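Local coordinates for protein putative HTH-type transcriptional regulator PF0864 (PDB 2IA0) that probably binds specific DNA sequences as a dimeric transcriptional regulator of the AsnC family, through a winged helix-turn-helix domain, at residues Ile97-Leu111 against Lys115-Lys127. Sequence-based numbering, arbitrary orientation.
Sequences ISYISSTLSALPGVL and KSGEDKIIALVGK
V110 and V125 form an antiparallel non-hydrogen-bonded pair, flanked by the bonds G126 N to G109 O (2.9 Å) and L111 N to L124 O (2.7 Å). Helix 97-105 runs almost parallel to strand 120-127, at 12°, their axes 9.5 Å apart at closest approach. The pairing illustrates how a chain that crosses one face of a sheet as a helix can turn and re-enter it as a strand paired with the one the helix packs on. I121 carries the packing under the helix: its CG1 meets I97 CG2, CD1 touches I100 CG2 at 4.0 Å, and CG2 meets L104 CD1 at 4.2 Å. With CG2 anti to the backbone N, I97 turns this methyl onto the extended chain of K115, 3.9 Å from K115 CG, the two side chains crossing at about a right angle. The type II turn L107-V110 brings G109, at positive phi, so close that a CB on it would clash with G126 O and K127 CE. K127, bent at chi2 (-77°), folds back so that NZ donates to P108 O (3.1 Å) from above the carbonyl plane. With an alanine in its place the amine is gone, and P108 O would probably lose that donor, leaving the turn less firmly tied to the strand. Beyond, V110 and L107 pack on F136 of helix 132-140, V125 on I80 of strand 76-84, and at K115 the sheet continues into a strand of the second subunit.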
ATOM      1  N   ILE A  97      20.900  -9.036   4.496  1.00 12.25           N
ATOM      2  CA  ILE A  97      19.594  -8.570   4.084  1.00 12.70           C
ATOM      3  C   ILE A  97      19.093  -7.363   4.887  1.00 12.98           C
ATOM      4  O   ILE A  97      18.513  -6.441   4.284  1.00 11.95           O
ATOM      5  CB  ILE A  97      18.566  -9.738   4.089  1.00 13.32           C
ATOM      6  CG1 ILE A  97      18.842 -10.663   2.905  1.00 14.56           C
ATOM      7  CG2 ILE A  97      17.124  -9.232   4.054  1.00 11.86           C
ATOM      8  CD1 ILE A  97      18.226 -12.007   3.064  1.00 18.18           C
ATOM      9  N   SER A  98      19.288  -7.375   6.225  1.00 13.25           N
ATOM     10  CA  SER A  98      18.982  -6.196   7.078  1.00 13.67           C
ATOM     11  C   SER A  98      19.708  -4.948   6.606  1.00 14.14           C
ATOM     12  O   SER A  98      19.109  -3.886   6.508  1.00 14.66           O
ATOM     13  CB  SER A  98      19.315  -6.434   8.555  1.00 13.93           C
ATOM     14  OG  SER A  98      18.439  -7.388   9.143  1.00 13.31           O
ATOM     15  N   TYR A  99      20.995  -5.095   6.291  1.00 14.94           N
ATOM     16  CA  TYR A  99      21.815  -4.008   5.758  1.00 14.99           C
ATOM     17  C   TYR A  99      21.278  -3.453   4.437  1.00 15.92           C
ATOM     18  O   TYR A  99      21.182  -2.247   4.262  1.00 16.32           O
ATOM     19  CB  TYR A  99      23.265  -4.489   5.599  1.00 14.92           C
ATOM     20  CG  TYR A  99      24.151  -3.616   4.751  1.00 13.83           C
ATOM     21  CD1 TYR A  99      24.334  -2.273   5.055  1.00 14.94           C
ATOM     22  CD2 TYR A  99      24.830  -4.140   3.655  1.00 15.87           C
ATOM     23  CE1 TYR A  99      25.163  -1.458   4.281  1.00 15.66           C
ATOM     24  CE2 TYR A  99      25.666  -3.330   2.863  1.00 16.96           C
ATOM     25  CZ  TYR A  99      25.827  -1.989   3.188  1.00 18.00           C
ATOM     26  OH  TYR A  99      26.660  -1.169   2.429  1.00 21.43           O
ATOM     27  N   ILE A 100      20.960  -4.330   3.493  1.00 16.84           N
ATOM     28  CA  ILE A 100      20.407  -3.886   2.229  1.00 17.72           C
ATOM     29  C   ILE A 100      19.003  -3.294   2.409  1.00 18.00           C
ATOM     30  O   ILE A 100      18.693  -2.277   1.807  1.00 18.47           O
ATOM     31  CB  ILE A 100      20.389  -5.012   1.191  1.00 18.23           C
ATOM     32  CG1 ILE A 100      21.800  -5.581   1.003  1.00 18.97           C
ATOM     33  CG2 ILE A 100      19.838  -4.492  -0.141  1.00 18.65           C
ATOM     34  CD1 ILE A 100      21.771  -6.965   0.449  1.00 19.89           C
ATOM     35  N   SER A 101      18.166  -3.928   3.227  1.00 18.06           N
ATOM     36  CA  SER A 101      16.876  -3.357   3.603  1.00 18.94           C
ATOM     37  C   SER A 101      16.948  -1.898   4.116  1.00 19.12           C
ATOM     38  O   SER A 101      16.263  -1.029   3.577  1.00 18.10           O
ATOM     39  CB  SER A 101      16.192  -4.253   4.628  1.00 18.81           C
ATOM     40  OG  SER A 101      15.776  -5.460   4.005  1.00 20.62           O
ATOM     41  N   SER A 102      17.793  -1.645   5.134  1.00 19.47           N
ATOM     42  CA  SER A 102      17.988  -0.295   5.732  1.00 20.05           C
ATOM     43  C   SER A 102      18.592   0.754   4.805  1.00 19.55           C
ATOM     44  O   SER A 102      18.294   1.937   4.904  1.00 19.88           O
ATOM     45  CB  SER A 102      18.890  -0.385   6.968  1.00 20.49           C
ATOM     46  OG  SER A 102      18.397  -1.358   7.853  1.00 23.02           O
ATOM     47  N   THR A 103      19.508   0.319   3.958  1.00 19.74           N
ATOM     48  CA  THR A 103      20.080   1.163   2.933  1.00 19.70           C
ATOM     49  C   THR A 103      18.983   1.550   1.941  1.00 19.17           C
ATOM     50  O   THR A 103      18.844   2.718   1.602  1.00 19.72           O
ATOM     51  CB  THR A 103      21.258   0.449   2.226  1.00 19.78           C
ATOM     52  OG1 THR A 103      22.341   0.326   3.153  1.00 21.28           O
ATOM     53  CG2 THR A 103      21.745   1.230   0.998  1.00 19.53           C
ATOM     54  N   LEU A 104      18.200   0.582   1.490  1.00 18.33           N
ATOM     55  CA  LEU A 104      17.148   0.893   0.534  1.00 17.97           C
ATOM     56  C   LEU A 104      16.081   1.801   1.144  1.00 17.37           C
ATOM     57  O   LEU A 104      15.677   2.755   0.504  1.00 17.71           O
ATOM     58  CB  LEU A 104      16.544  -0.365  -0.125  1.00 17.52           C
ATOM     59  CG  LEU A 104      17.483  -1.202  -1.017  1.00 18.12           C
ATOM     60  CD1 LEU A 104      16.799  -2.457  -1.568  1.00 16.55           C
ATOM     61  CD2 LEU A 104      18.113  -0.396  -2.157  1.00 18.58           C
ATOM     62  N   SER A 105      15.677   1.532   2.386  1.00 16.82           N
ATOM     63  CA  SER A 105      14.603   2.296   3.048  1.00 16.83           C
ATOM     64  C   SER A 105      14.894   3.793   3.167  1.00 16.95           C
ATOM     65  O   SER A 105      13.971   4.602   3.091  1.00 16.20           O
ATOM     66  CB  SER A 105      14.296   1.733   4.430  1.00 16.28           C
ATOM     67  OG  SER A 105      14.084   0.344   4.354  1.00 17.05           O
ATOM     68  N   ALA A 106      16.176   4.137   3.345  1.00 17.08           N
ATOM     69  CA  ALA A 106      16.616   5.521   3.534  1.00 17.07           C
ATOM     70  C   ALA A 106      16.620   6.318   2.225  1.00 17.45           C
ATOM     71  O   ALA A 106      16.766   7.548   2.241  1.00 16.96           O
ATOM     72  CB  ALA A 106      17.997   5.570   4.212  1.00 17.00           C
ATOM     73  N   LEU A 107      16.412   5.622   1.101  1.00 17.52           N
ATOM     74  CA  LEU A 107      16.478   6.244  -0.210  1.00 17.63           C
ATOM     75  C   LEU A 107      15.165   6.912  -0.620  1.00 17.50           C
ATOM     76  O   LEU A 107      14.070   6.350  -0.393  1.00 18.12           O
ATOM     77  CB  LEU A 107      16.908   5.239  -1.285  1.00 17.64           C
ATOM     78  CG  LEU A 107      18.305   4.616  -1.277  1.00 19.21           C
ATOM     79  CD1 LEU A 107      18.399   3.522  -2.340  1.00 18.16           C
ATOM     80  CD2 LEU A 107      19.456   5.654  -1.451  1.00 19.70           C
ATOM     81  N   PRO A 108      15.271   8.113  -1.236  1.00 16.85           N
ATOM     82  CA  PRO A 108      14.138   8.826  -1.844  1.00 16.46           C
ATOM     83  C   PRO A 108      13.474   7.994  -2.932  1.00 16.04           C
ATOM     84  O   PRO A 108      14.164   7.417  -3.797  1.00 16.24           O
ATOM     85  CB  PRO A 108      14.798  10.054  -2.479  1.00 16.65           C
ATOM     86  CG  PRO A 108      16.066  10.250  -1.679  1.00 17.08           C
ATOM     87  CD  PRO A 108      16.534   8.868  -1.377  1.00 16.65           C
ATOM     88  N   GLY A 109      12.151   7.914  -2.890  1.00 15.10           N
ATOM     89  CA  GLY A 109      11.428   7.129  -3.885  1.00 14.13           C
ATOM     90  C   GLY A 109      11.109   5.704  -3.477  1.00 13.38           C
ATOM     91  O   GLY A 109      10.254   5.071  -4.064  1.00 12.83           O
ATOM     92  N   VAL A 110      11.780   5.201  -2.458  1.00 13.38           N
ATOM     93  CA  VAL A 110      11.561   3.827  -2.019  1.00 13.64           C
ATOM     94  C   VAL A 110      10.309   3.746  -1.126  1.00 13.82           C
ATOM     95  O   VAL A 110      10.266   4.325  -0.043  1.00 13.10           O
ATOM     96  CB  VAL A 110      12.820   3.246  -1.341  1.00 13.17           C
ATOM     97  CG1 VAL A 110      12.508   1.928  -0.678  1.00 13.30           C
ATOM     98  CG2 VAL A 110      13.926   3.092  -2.374  1.00 12.21           C
ATOM     99  N   LEU A 111       9.312   2.997  -1.599  1.00 14.59           N
ATOM    100  CA  LEU A 111       7.942   3.115  -1.092  1.00 14.86           C
ATOM    101  C   LEU A 111       7.631   2.288   0.165  1.00 14.61           C
ATOM    102  O   LEU A 111       6.734   2.651   0.902  1.00 15.57           O
ATOM    103  CB  LEU A 111       6.890   3.144  -2.214  1.00 15.45           C
ATOM    104  CG  LEU A 111       6.423   4.528  -2.723  1.00 16.02           C
ATOM    105  CD1 LEU A 111       7.289   5.755  -2.350  1.00 16.00           C
ATOM    106  CD2 LEU A 111       6.224   4.455  -4.186  1.00 15.46           C
ATOM    107  N   LYS A 115      11.062  -8.439   2.986  1.00 10.38           N
ATOM    108  CA  LYS A 115      11.938  -9.584   2.885  1.00 11.44           C
ATOM    109  C   LYS A 115      11.056 -10.793   2.537  1.00 11.41           C
ATOM    110  O   LYS A 115       9.994 -10.985   3.133  1.00 11.16           O
ATOM    111  CB  LYS A 115      12.689  -9.757   4.220  1.00 12.27           C
ATOM    112  CG  LYS A 115      13.640 -10.948   4.306  1.00 13.56           C
ATOM    113  CD  LYS A 115      14.072 -11.166   5.736  1.00 14.77           C
ATOM    114  CE  LYS A 115      14.831 -12.473   5.828  1.00 16.61           C
ATOM    115  NZ  LYS A 115      15.492 -12.648   7.143  1.00 21.04           N
ATOM    116  N   SER A 116      11.486 -11.576   1.544  1.00 11.61           N
ATOM    117  CA  SER A 116      10.794 -12.811   1.167  1.00 10.92           C
ATOM    118  C   SER A 116      11.718 -14.002   1.368  1.00 10.94           C
ATOM    119  O   SER A 116      12.800 -14.080   0.776  1.00 10.41           O
ATOM    120  CB  SER A 116      10.284 -12.770  -0.284  1.00 11.23           C
ATOM    121  OG  SER A 116       9.727 -14.029  -0.648  1.00 10.35           O
ATOM    122  N   GLY A 117      11.279 -14.922   2.218  1.00 11.47           N
ATOM    123  CA  GLY A 117      12.074 -16.074   2.606  1.00 12.56           C
ATOM    124  C   GLY A 117      13.343 -15.640   3.317  1.00 13.52           C
ATOM    125  O   GLY A 117      13.384 -14.594   3.980  1.00 12.49           O
ATOM    126  N   GLU A 118      14.384 -16.445   3.180  1.00 14.68           N
ATOM    127  CA  GLU A 118      15.636 -16.129   3.828  1.00 16.09           C
ATOM    128  C   GLU A 118      16.508 -15.245   2.957  1.00 15.58           C
ATOM    129  O   GLU A 118      17.422 -14.620   3.488  1.00 15.69           O
ATOM    130  CB  GLU A 118      16.402 -17.415   4.186  1.00 17.18           C
ATOM    131  CG  GLU A 118      15.748 -18.261   5.303  1.00 22.27           C
ATOM    132  CD  GLU A 118      16.488 -19.574   5.554  1.00 28.95           C
ATOM    133  OE1 GLU A 118      17.510 -19.829   4.856  1.00 32.16           O
ATOM    134  OE2 GLU A 118      16.049 -20.366   6.440  1.00 30.32           O
ATOM    135  N   ASP A 119      16.231 -15.188   1.643  1.00 14.64           N
ATOM    136  CA  ASP A 119      17.209 -14.672   0.669  1.00 14.21           C
ATOM    137  C   ASP A 119      16.817 -13.541  -0.284  1.00 13.37           C
ATOM    138  O   ASP A 119      17.691 -13.047  -1.004  1.00 10.94           O
ATOM    139  CB  ASP A 119      17.913 -15.813  -0.120  1.00 14.72           C
ATOM    140  CG  ASP A 119      16.933 -16.880  -0.704  1.00 17.13           C
ATOM    141  OD1 ASP A 119      17.418 -17.999  -0.990  1.00 19.96           O
ATOM    142  OD2 ASP A 119      15.710 -16.643  -0.880  1.00 17.08           O
ATOM    143  N   LYS A 120      15.541 -13.116  -0.274  1.00 13.77           N
ATOM    144  CA  LYS A 120      15.048 -12.062  -1.216  1.00 14.05           C
ATOM    145  C   LYS A 120      14.581 -10.736  -0.599  1.00 14.35           C
ATOM    146  O   LYS A 120      14.059 -10.694   0.509  1.00 14.59           O
ATOM    147  CB  LYS A 120      13.934 -12.607  -2.113  1.00 13.75           C
ATOM    148  CG  LYS A 120      14.274 -13.913  -2.762  1.00 14.39           C
ATOM    149  CD  LYS A 120      13.353 -14.249  -3.915  1.00 17.24           C
ATOM    150  CE  LYS A 120      13.531 -15.718  -4.275  1.00 17.54           C
ATOM    151  NZ  LYS A 120      13.619 -16.467  -2.985  1.00 17.58           N
ATOM    152  N   ILE A 121      14.762  -9.653  -1.348  1.00 14.82           N
ATOM    153  CA  ILE A 121      14.255  -8.336  -0.947  1.00 14.66           C
ATOM    154  C   ILE A 121      13.351  -7.864  -2.050  1.00 14.46           C
ATOM    155  O   ILE A 121      13.704  -7.938  -3.218  1.00 14.22           O
ATOM    156  CB  ILE A 121      15.350  -7.281  -0.718  1.00 14.67           C
ATOM    157  CG1 ILE A 121      16.307  -7.724   0.376  1.00 14.79           C
ATOM    158  CG2 ILE A 121      14.765  -5.914  -0.330  1.00 14.48           C
ATOM    159  CD1 ILE A 121      17.720  -7.899  -0.149  1.00 17.14           C
ATOM    160  N   ILE A 122      12.174  -7.401  -1.642  1.00 14.43           N
ATOM    161  CA  ILE A 122      11.143  -6.875  -2.509  1.00 14.65           C
ATOM    162  C   ILE A 122      11.051  -5.378  -2.221  1.00 14.06           C
ATOM    163  O   ILE A 122      10.944  -4.985  -1.068  1.00 14.17           O
ATOM    164  CB  ILE A 122       9.820  -7.586  -2.152  1.00 15.43           C
ATOM    165  CG1 ILE A 122       9.931  -9.081  -2.485  1.00 16.81           C
ATOM    166  CG2 ILE A 122       8.639  -6.939  -2.822  1.00 14.86           C
ATOM    167  CD1 ILE A 122       8.850  -9.891  -1.884  1.00 21.63           C
ATOM    168  N   ALA A 123      11.137  -4.552  -3.256  1.00 13.19           N
ATOM    169  CA  ALA A 123      10.999  -3.101  -3.111  1.00 12.39           C
ATOM    170  C   ALA A 123      10.052  -2.485  -4.131  1.00 12.29           C
ATOM    171  O   ALA A 123       9.985  -2.925  -5.265  1.00 12.91           O
ATOM    172  CB  ALA A 123      12.353  -2.392  -3.177  1.00 11.52           C
ATOM    173  N   LEU A 124       9.334  -1.451  -3.714  1.00 11.83           N
ATOM    174  CA  LEU A 124       8.518  -0.688  -4.616  1.00 11.93           C
ATOM    175  C   LEU A 124       9.120   0.711  -4.738  1.00 11.60           C
ATOM    176  O   LEU A 124       9.302   1.426  -3.752  1.00 10.78           O
ATOM    177  CB  LEU A 124       7.066  -0.669  -4.145  1.00 11.43           C
ATOM    178  CG  LEU A 124       6.074  -0.326  -5.253  1.00 15.15           C
ATOM    179  CD1 LEU A 124       5.710  -1.566  -6.124  1.00 16.59           C
ATOM    180  CD2 LEU A 124       4.819   0.312  -4.655  1.00 15.71           C
ATOM    181  N   VAL A 125       9.458   1.082  -5.965  1.00 11.72           N
ATOM    182  CA  VAL A 125      10.116   2.355  -6.211  1.00 12.18           C
ATOM    183  C   VAL A 125       9.318   3.274  -7.148  1.00 12.10           C
ATOM    184  O   VAL A 125       8.870   2.858  -8.225  1.00 11.78           O
ATOM    185  CB  VAL A 125      11.591   2.141  -6.708  1.00 12.52           C
ATOM    186  CG1 VAL A 125      12.304   3.472  -6.881  1.00 13.26           C
ATOM    187  CG2 VAL A 125      12.376   1.261  -5.688  1.00 12.68           C
ATOM    188  N   GLY A 126       9.152   4.520  -6.721  1.00 12.14           N
ATOM    189  CA  GLY A 126       8.547   5.545  -7.548  1.00 12.68           C
ATOM    190  C   GLY A 126       9.468   6.677  -7.965  1.00 13.15           C
ATOM    191  O   GLY A 126      10.177   7.269  -7.143  1.00 13.19           O
ATOM    192  N   LYS A 127       9.476   6.965  -9.259  1.00 13.86           N
ATOM    193  CA  LYS A 127      10.177   8.131  -9.779  1.00 14.73           C
ATOM    194  C   LYS A 127       9.260   8.819 -10.764  1.00 15.44           C
ATOM    195  O   LYS A 127       8.144   8.374 -11.005  1.00 14.77           O
ATOM    196  CB  LYS A 127      11.497   7.758 -10.464  1.00 14.51           C
ATOM    197  CG  LYS A 127      12.499   7.004  -9.595  1.00 14.85           C
ATOM    198  CD  LYS A 127      13.188   7.946  -8.660  1.00 14.94           C
ATOM    199  CE  LYS A 127      13.875   7.197  -7.540  1.00 14.53           C
ATOM    200  NZ  LYS A 127      14.616   8.212  -6.764  1.00 12.49           N
TER